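Putative capsular polysaccharide biosynthesis protein (Streptococcus pneumoniae serotype 4, PDB 6EWJ) probably acts as a pyridoxal phosphate-dependent sugar aminotransferase in the biosynthesis of teichoic acid in pneumococcus. Local coordinates at residues 201-205 and 206-210; 265-268 and 269-272. All blocks are in the same frame, centred on the assembly; numbering follows the deposited sequence.

How the interactions relate
Both contacts are local and buried, their centres about 13 Å apart, and each is within reach of the second subunit. Interaction 1 folds back the loop between strands 196-200 and 213-217, and it holds the lysine predicted to carry the cofactor. Interaction 2 starts the long helix 268-299, whose later residues pack on the loop of interaction 1. The two touch directly: Met266 CE lies 3.9 Å from Phe201 CD2, and the methyl of Thr209 rests near Met270 O. Their chemistry follows their place. In interaction 1, a threonine hydroxyl and an aromatic pair hold a loop without regular secondary structure, whereas at the helix start the bonds are mostly those of helical backbone and cap.

Interaction 1 (201-205 and 206-210); sequences FHAVK and NFTTA
Phe201 and Ala203 lie against Thr209 and Ala210 where the loop doubles back, with Thr209 N bonding to Phe201 O at 2.8 Å, Ala203 N to Ala210 O, and a type I turn from His202 to Lys205 starting the reversal. Thr208 turns its OG1 into the bend. This OG1 accepts from Ala210 N at 3.0 Å, which makes an ST turn, and the same oxygen sits 3.1 Å from Phe201 O and 2.9 Å from His202 O. With OG1 anti to the backbone N of Thr208 (chi1 -165°), the hydroxyl is swung in among these backbone groups.

The side chains of Phe201 and Phe207 run side by side and point the same way, but their ring planes meet at 58°, so they form an oblique pair. Phe207 CE1 stands 3.7 Å above the centre of one face of the Phe201 ring, while Thr209 OG1 approaches that ring at its edge. Near the pair, Phe207 O is buried without a hydrogen-bond partner; Phe201 CA comes within 3.2 Å of it in a CA-H...O contact.

Lys205 leaves the bend. Its chain kinks at chi2 (65°) and then runs extended, leading NZ away from 206-210. Its side chain touches His179, a residue that binds pyridoxal phosphate. Lys205 is predicted to be the lysine that holds the cofactor, which is absent here.

The loop joins strands 196-200 and 213-217 of the central sheet and lies against helix 268-299: Gln277 bonds to Thr208 N, Leu278 packs on Phe207, and Tyr281 touches Asn206, whose OD1 pairs with His319. Ile36 and Ile269 of the second subunit close over Thr208 and Ala210.

Interaction 2 (265-268 and 269-272); sequences NMTD and IMAS
Thr267 and Asp268 supply the backbone acceptors for the first turn of helix 268-299: Ala271 N bonds to Thr267 O at 2.8 Å and Ser272 N to Asp268 O at 2.9 Å, each four residues on.

Two side-chain hydroxyls add to these bonds. Thr267 holds the N-cap position, and its OG1 accepts from Met270 N at 3.2 Å, a length to be taken with caution because OG1 is modelled too close to the Met270 side chain and its exact position is doubtful. A chi1 of 62° turns OG1 toward the start of the helix. At the other end of the turn, Ser272 OG bonds to Asp268 O at 2.9 Å, reaching this oxygen from the face opposite Ser272 N. Glu26 O and Thr30 OG1 of helix 21-31 are also within hydrogen-bonding range of Ser272 OG, whose one proton can serve only one acceptor at a time.

Apolar contact comes from Met266. Extended at chi1 (-175°) and chi2, its chain carries CG to 3.8 Å from Met270 CB and SD to 3.9 Å from Ala271 CB; the bend at chi3 turns only CE, the atom that meets Phe201. Beyond, Met270 packs on Met270 of the second subunit.

The carboxylate of Asp268 reaches helix 40-53, OD1 bonding to Thr42 N and OD2 to Lys41 N.

The chemistry implies a helix start in which Ala271 N and Ser272 N are paired by backbone carbonyls and Met270 N probably by the threonine cap. The Asp268 carboxylate lies near the N-terminal ends of two helices, a setting that would probably favour its charged form.

Interaction 1 (201-205 and 206-210)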
# COMPACT_ATOMS: atom_id res chain seq x y z
N PHE A 201 2.42 -9.71 8.55
CA PHE A 201 2.65 -9.15 9.87
C PHE A 201 1.47 -8.30 10.28
O PHE A 201 1.60 -7.32 11.05
CB PHE A 201 3.96 -8.29 9.88
CG PHE A 201 5.11 -8.87 9.14
CD1 PHE A 201 5.44 -10.23 9.22
CD2 PHE A 201 5.96 -8.05 8.46
CE1 PHE A 201 6.54 -10.74 8.54
CE2 PHE A 201 7.12 -8.55 7.83
CZ PHE A 201 7.37 -9.88 7.84
N HIS A 202 0.28 -8.64 9.78
CA HIS A 202 -0.96 -7.97 10.18
C HIS A 202 -1.18 -8.01 11.69
O HIS A 202 -0.66 -8.96 12.37
CB HIS A 202 -2.14 -8.58 9.41
CG HIS A 202 -3.44 -7.92 9.69
ND1 HIS A 202 -4.32 -8.37 10.65
CD2 HIS A 202 -4.04 -6.84 9.13
CE1 HIS A 202 -5.39 -7.59 10.69
NE2 HIS A 202 -5.23 -6.63 9.79
N ALA A 203 -1.89 -7.02 12.22
CA ALA A 203 -2.20 -6.91 13.68
C ALA A 203 -2.54 -8.21 14.42
O ALA A 203 -2.23 -8.35 15.60
CB ALA A 203 -3.32 -5.90 13.92
N VAL A 204 -3.19 -9.16 13.72
CA VAL A 204 -3.70 -10.37 14.31
C VAL A 204 -2.77 -11.59 14.11
O VAL A 204 -3.10 -12.68 14.56
CB VAL A 204 -5.16 -10.70 13.87
CG1 VAL A 204 -6.07 -9.48 14.00
CG2 VAL A 204 -5.26 -11.27 12.44
N LYS A 205 -1.60 -11.39 13.48
CA LYS A 205 -0.69 -12.50 13.17
C LYS A 205 0.32 -12.78 14.31
O LYS A 205 0.38 -12.00 15.29
CB LYS A 205 -0.02 -12.26 11.81
CG LYS A 205 -0.57 -13.13 10.72
CD LYS A 205 -2.01 -12.79 10.44
CE LYS A 205 -2.62 -13.61 9.37
NZ LYS A 205 -4.02 -13.21 9.15
N ASN A 206 1.02 -13.92 14.26
CA ASN A 206 1.94 -14.27 15.34
C ASN A 206 3.01 -13.20 15.56
O ASN A 206 3.44 -12.97 16.70
CB ASN A 206 2.71 -15.56 15.07
CG ASN A 206 1.90 -16.82 15.31
OD1 ASN A 206 0.66 -16.76 15.33
ND2 ASN A 206 2.60 -17.97 15.43
N PHE A 207 3.46 -12.61 14.47
CA PHE A 207 4.53 -11.58 14.42
C PHE A 207 3.84 -10.41 13.76
O PHE A 207 3.31 -10.55 12.69
CB PHE A 207 5.67 -12.16 13.56
CG PHE A 207 6.82 -11.19 13.27
CD1 PHE A 207 6.69 -10.18 12.30
CD2 PHE A 207 8.05 -11.37 13.87
CE1 PHE A 207 7.76 -9.33 12.00
CE2 PHE A 207 9.10 -10.53 13.57
CZ PHE A 207 8.96 -9.50 12.65
N THR A 208 3.83 -9.24 14.42
CA THR A 208 3.05 -8.14 13.94
C THR A 208 3.82 -6.84 13.80
O THR A 208 4.66 -6.48 14.63
CB THR A 208 1.76 -7.92 14.76
OG1 THR A 208 0.89 -7.07 14.02
CG2 THR A 208 2.03 -7.32 16.09
N THR A 209 3.50 -6.14 12.74
CA THR A 209 3.89 -4.72 12.64
C THR A 209 2.65 -3.87 12.47
O THR A 209 2.73 -2.80 11.84
CB THR A 209 4.92 -4.52 11.48
OG1 THR A 209 4.32 -4.86 10.22
CG2 THR A 209 6.14 -5.34 11.70
N ALA A 210 1.50 -4.36 12.97
CA ALA A 210 0.15 -3.77 12.79
C ALA A 210 -0.38 -3.94 11.34
O ALA A 210 -1.45 -4.53 11.11
CB ALA A 210 0.10 -2.31 13.22

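Interaction 2 (265-268 and 269-272)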
# COMPACT_ATOMS: atom_id res chain seq x y z
N ASN A 265 5.69 0.02 0.05
CA ASN A 265 6.88 -0.05 0.92
C ASN A 265 6.53 -0.04 2.40
O ASN A 265 5.41 0.38 2.78
CB ASN A 265 7.83 1.13 0.62
CG ASN A 265 7.16 2.46 0.79
OD1 ASN A 265 6.10 2.74 0.15
ND2 ASN A 265 7.72 3.33 1.60
N MET A 266 7.43 -0.62 3.20
CA MET A 266 7.36 -0.64 4.67
C MET A 266 8.08 0.53 5.28
O MET A 266 9.22 0.87 4.85
CB MET A 266 7.96 -1.95 5.24
CG MET A 266 7.79 -2.02 6.74
SD MET A 266 8.52 -3.42 7.58
CE MET A 266 7.19 -4.58 7.21
N THR A 267 7.44 1.18 6.26
CA THR A 267 8.06 2.28 6.95
C THR A 267 8.97 1.74 8.08
O THR A 267 8.74 0.63 8.60
CB THR A 267 7.04 3.21 7.61
OG1 THR A 267 6.30 2.48 8.59
CG2 THR A 267 6.06 3.84 6.61
N ASP A 268 9.90 2.57 8.50
CA ASP A 268 10.74 2.25 9.66
C ASP A 268 9.95 2.20 10.98
O ASP A 268 10.39 1.62 11.95
CB ASP A 268 11.94 3.23 9.76
CG ASP A 268 13.18 2.73 9.01
OD1 ASP A 268 13.09 1.88 8.10
OD2 ASP A 268 14.27 3.19 9.36
N ILE A 269 8.77 2.86 10.97
CA ILE A 269 7.85 2.80 12.09
C ILE A 269 7.42 1.34 12.28
O ILE A 269 7.62 0.74 13.37
CB ILE A 269 6.64 3.72 11.90
CG1 ILE A 269 7.09 5.17 11.99
CG2 ILE A 269 5.58 3.45 12.97
CD1 ILE A 269 6.07 6.18 11.52
N MET A 270 6.93 0.75 11.19
CA MET A 270 6.54 -0.69 11.18
C MET A 270 7.76 -1.59 11.37
O MET A 270 7.69 -2.60 12.11
CB MET A 270 5.88 -1.04 9.86
CG MET A 270 4.36 -0.78 9.82
SD MET A 270 3.91 0.80 10.47
CE MET A 270 4.52 1.86 9.26
N ALA A 271 8.89 -1.26 10.69
CA ALA A 271 10.09 -2.13 10.83
C ALA A 271 10.58 -2.18 12.29
O ALA A 271 11.09 -3.22 12.77
CB ALA A 271 11.22 -1.72 9.90
N SER A 272 10.38 -1.06 13.01
CA SER A 272 10.76 -0.96 14.44
C SER A 272 10.01 -2.02 15.25
O SER A 272 10.61 -2.74 16.05
CB SER A 272 10.50 0.45 14.98
OG SER A 272 11.51 1.36 14.57